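Local coordinates for tail lysozyme, putative (Geobacter sulfurreducens, PDB 2IA7), which is of unknown function but, as a member of the gp25-like baseplate wedge family, probably serves as a structural component of a phage-tail-like baseplate, at residues L27-A30 with E31-I34; E112-R116 with S117-R121. All coordinates share one frame; numbering follows the deposited sequence. Where two conformers were deposited one is given.

Interactions 1 and 2 follow one another along the chain, residues 27-34 opening helix 30-42 and residues 112-121 forming the turn between strands 106-115 and 120-129. Their centres are about 13 Å apart, each about 17 Å from the centre of the chain and on the same side of it. They touch directly: Ile-34 CD1 packs on Val-115 CG1 at 3.8 Å, and Glu-31 OE2 comes within 3.5 Å of Thr-118 CG2. The start of the helix is thus packed against the end of the hairpin, on the face carrying Tyr-113 and Val-115, at one end of the helix-on-antiparallel-sheet arrangement of this gp25-like protein.

Interaction 1 (L27-A30 with E31-I34); sequences LSSA and EEDI
Glu-32 folds back over the residues that precede its helix and meets Ser-28 and Ser-29. Its CG is anti to the carbonyl carbon (chi1 -57°), which sends the side chain back toward the N-terminal end rather than out from the helix. CB lies 3.7 Å from Ser-29 O. Beyond CG the chain is extended, bringing CD to 3.6 Å from Ser-28 CB, a contact that is doubtful because that serine was modelled in two conformers. At the tip the oxygens divide. OE2 accepts the backbone N-H of Ser-29 at 2.9 Å from Ser-29 N; the bond is nearly straight at 164°, with the donor 44° out of the carboxylate plane. OE1 is 3.2 Å from water 1, which lies 2.8 Å from Leu-27 O; the water is placed to bridge them, although other acceptors compete for its protons.

Ser-29 also uses its hydroxyl: OG donates to Glu-31 OE1 at 2.8 Å, approaching from above the carboxylate, which the bend at chi2 of Glu-31 carries back to it. The helical backbone pattern begins with Asp-33 N on Ser-29 O at 3.1 Å and Ile-34 N on Ala-30 O at 2.7 Å. Two carboxylates therefore stand beside the first turn, where the helix dipole would probably favour negative charge, while Asp-33 turns to a salt bridge with Arg-89.

Ser-29 is the N-cap and Glu-32 the N3 residue. The N3 carboxylate binds the N-cap backbone N, but the serine hydroxyl is engaged by Glu-31 and makes no capping bond to the helix backbone, so the arrangement is the reciprocal half of a capping box at the N-terminus of helix 30-42.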
# COMPACT_ATOMS: atom_id res chain seq x y z
N LEU A 27 -17.46 -2.25 17.23
CA LEU A 27 -17.52 -0.90 16.80
C LEU A 27 -16.07 -0.43 16.76
O LEU A 27 -15.42 -0.33 17.81
CB LEU A 27 -18.32 -0.02 17.77
CG LEU A 27 -19.84 -0.22 17.76
CD1 LEU A 27 -20.47 0.72 18.76
CD2 LEU A 27 -20.41 0.02 16.39
N SER A 28 -15.61 -0.15 15.56
CA SER A 28 -14.27 0.36 15.34
C SER A 28 -14.31 1.86 15.04
O SER A 28 -15.34 2.38 14.64
CB SER A 28 -13.65 -0.38 14.15
OG SER A 28 -13.86 -1.79 14.26
N SER A 29 -13.19 2.53 15.16
CA SER A 29 -13.15 3.95 14.86
C SER A 29 -12.47 4.20 13.52
O SER A 29 -12.03 3.24 12.87
CB SER A 29 -12.46 4.69 15.98
OG SER A 29 -11.20 4.15 16.20
N ALA A 30 -12.40 5.46 13.08
CA ALA A 30 -11.77 5.83 11.84
C ALA A 30 -10.38 5.29 11.71
O ALA A 30 -9.98 4.90 10.63
CB ALA A 30 -11.79 7.34 11.69
N GLU A 31 -9.62 5.27 12.80
CA GLU A 31 -8.22 4.78 12.79
C GLU A 31 -8.11 3.36 12.22
O GLU A 31 -7.28 3.07 11.38
CB GLU A 31 -7.66 4.80 14.20
CG GLU A 31 -7.43 6.22 14.72
CD GLU A 31 -8.66 6.88 15.39
OE1 GLU A 31 -9.80 6.37 15.33
OE2 GLU A 31 -8.43 7.93 15.97
N GLU A 32 -9.02 2.51 12.64
CA GLU A 32 -9.04 1.13 12.20
C GLU A 32 -9.59 1.05 10.81
O GLU A 32 -9.09 0.28 9.99
CB GLU A 32 -9.87 0.27 13.14
CG GLU A 32 -9.37 0.31 14.62
CD GLU A 32 -10.43 -0.08 15.66
OE1 GLU A 32 -10.53 -1.30 15.93
OE2 GLU A 32 -11.14 0.83 16.21
N ASP A 33 -10.63 1.81 10.49
CA ASP A 33 -11.13 1.87 9.11
C ASP A 33 -10.08 2.36 8.12
O ASP A 33 -10.04 1.89 7.02
CB ASP A 33 -12.35 2.77 9.04
CG ASP A 33 -13.06 2.69 7.70
OD1 ASP A 33 -13.62 1.63 7.37
OD2 ASP A 33 -13.09 3.69 6.96
N ILE A 34 -9.25 3.33 8.52
CA ILE A 34 -8.15 3.84 7.71
C ILE A 34 -7.13 2.76 7.44
O ILE A 34 -6.67 2.59 6.30
CB ILE A 34 -7.51 5.07 8.39
CG1 ILE A 34 -8.47 6.24 8.24
CG2 ILE A 34 -6.14 5.40 7.75
CD1 ILE A 34 -8.07 7.43 9.11
O HOH W 1 -12.77 -1.22 18.17

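Interaction 2 (E112-R116 with S117-R121); sequences EYRVR and STNTR
Val-115 packs tightly against the turn that reverses the chain. Its CB sits 3.6 Å from Thr-118 OG1 and its CG1, anti to the backbone N, reaches to 3.5 Å from Ser-117 OG. The backbone reinforces this: Val-115 N donates to Thr-120 O at 3.0 Å and 164°, while Val-115 O receives two weak bonds, from Asn-119 N at 2.8 Å and Thr-118 N at 3.4 Å. Thr-118 OG1 accepts from Thr-120 N at 3.2 Å, an ST turn that ties the corner of the loop to the returning strand. Further along, Arg-121 CA makes a CA-H...O contact of 3.3 Å with Tyr-113 O beside the non-hydrogen-bonded pair Arg-114 and Arg-121. Tyr-113 and Val-115 share the buried face, against Ile-34 of helix 30-42.

The other face, with Arg-114 and Arg-121, is looser and nearer solvent. Here Arg-114 and Asn-119 run side by side in the same direction, with guanidinium and amide planes 29° apart. CG of Arg-114 is anti to the backbone N, and a bend at chi3 (67°) brings NH1 to Asn-119 OD1 at the guanidinium edge; at 2.5 Å this bond is very short and its strength is doubtful. NE of the same arginine forms a salt bridge with Glu-91 on the neighbouring strand. An alanine in place of Arg-114 would probably cost Glu-91 its salt bridge to NE and take away the side chain that lies alongside Asn-119.

Between the strands, Arg-116 and Ser-117 have helical backbone angles and Asn-119 takes a positive phi, entering the left-handed region. This is a beta hairpin with a short connecting turn, joining the central strand 106-115 of the three-stranded antiparallel sheet to its edge strand 120-129.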
# COMPACT_ATOMS: atom_id res chain seq x y z
N GLU A 112 4.46 5.08 7.24
CA GLU A 112 4.21 5.92 8.43
C GLU A 112 3.28 7.01 7.95
O GLU A 112 3.49 7.60 6.88
CB GLU A 112 5.49 6.53 9.02
CG GLU A 112 6.55 5.57 9.42
CD GLU A 112 7.80 6.25 10.01
OE1 GLU A 112 7.63 7.23 10.80
OE2 GLU A 112 8.92 5.79 9.64
N TYR A 113 2.23 7.29 8.70
CA TYR A 113 1.26 8.25 8.30
C TYR A 113 0.63 8.94 9.51
O TYR A 113 0.68 8.45 10.63
CB TYR A 113 0.22 7.60 7.41
CG TYR A 113 -0.62 6.53 8.08
CD1 TYR A 113 -1.84 6.85 8.75
CD2 TYR A 113 -0.23 5.18 8.06
CE1 TYR A 113 -2.60 5.84 9.33
CE2 TYR A 113 -1.00 4.19 8.63
CZ TYR A 113 -2.20 4.51 9.25
OH TYR A 113 -2.93 3.51 9.85
N ARG A 114 0.06 10.10 9.23
CA ARG A 114 -0.66 10.94 10.21
C ARG A 114 -2.15 10.93 9.86
O ARG A 114 -2.54 11.13 8.71
CB ARG A 114 -0.12 12.39 10.16
CG ARG A 114 -0.78 13.33 11.11
CD ARG A 114 -0.14 14.72 11.02
NE ARG A 114 -0.43 15.32 9.74
CZ ARG A 114 -1.48 16.09 9.46
NH1 ARG A 114 -2.37 16.40 10.37
NH2 ARG A 114 -1.64 16.55 8.23
N VAL A 115 -3.01 10.60 10.82
CA VAL A 115 -4.44 10.73 10.66
C VAL A 115 -4.81 12.17 10.87
O VAL A 115 -4.53 12.73 11.92
CB VAL A 115 -5.21 9.81 11.63
CG1 VAL A 115 -6.72 10.05 11.54
CG2 VAL A 115 -4.91 8.34 11.25
N ARG A 116 -5.34 12.79 9.84
CA ARG A 116 -5.54 14.24 9.84
C ARG A 116 -6.51 14.65 10.92
O ARG A 116 -6.34 15.71 11.55
CB ARG A 116 -6.02 14.74 8.45
CG ARG A 116 -5.01 14.57 7.35
CD ARG A 116 -5.64 14.91 5.99
NE ARG A 116 -4.77 14.57 4.87
CZ ARG A 116 -3.71 15.27 4.51
NH1 ARG A 116 -3.38 16.37 5.16
NH2 ARG A 116 -2.94 14.84 3.50
N SER A 117 -7.57 13.88 11.15
CA SER A 117 -8.61 14.24 12.16
C SER A 117 -8.16 14.27 13.65
O SER A 117 -8.76 14.95 14.45
CB SER A 117 -9.83 13.34 12.10
OG SER A 117 -9.54 12.00 12.42
N THR A 118 -7.09 13.56 13.96
CA THR A 118 -6.54 13.45 15.29
C THR A 118 -5.09 13.90 15.45
O THR A 118 -4.62 13.98 16.58
CB THR A 118 -6.58 12.00 15.76
OG1 THR A 118 -5.76 11.22 14.85
CG2 THR A 118 -8.02 11.45 15.80
N ASN A 119 -4.40 14.16 14.34
CA ASN A 119 -2.96 14.41 14.33
C ASN A 119 -2.15 13.32 15.01
O ASN A 119 -1.07 13.56 15.48
CB ASN A 119 -2.65 15.78 14.93
CG ASN A 119 -2.87 16.90 13.93
OD1 ASN A 119 -2.44 16.78 12.79
ND2 ASN A 119 -3.57 17.97 14.33
N THR A 120 -2.65 12.09 15.02
CA THR A 120 -1.92 10.97 15.60
C THR A 120 -1.23 10.18 14.51
O THR A 120 -1.74 10.03 13.44
CB THR A 120 -2.83 10.01 16.38
OG1 THR A 120 -3.55 10.75 17.36
CG2 THR A 120 -2.00 8.96 17.06
N ARG A 121 -0.06 9.67 14.83
CA ARG A 121 0.77 8.94 13.90
C ARG A 121 0.65 7.45 14.11
O ARG A 121 0.56 6.98 15.23
CB ARG A 121 2.22 9.42 14.02
CG ARG A 121 2.31 10.90 13.72
CD ARG A 121 3.70 11.44 13.68
NE ARG A 121 3.67 12.75 13.06
CZ ARG A 121 4.72 13.38 12.56
NH1 ARG A 121 5.94 12.85 12.62
NH2 ARG A 121 4.54 14.57 11.98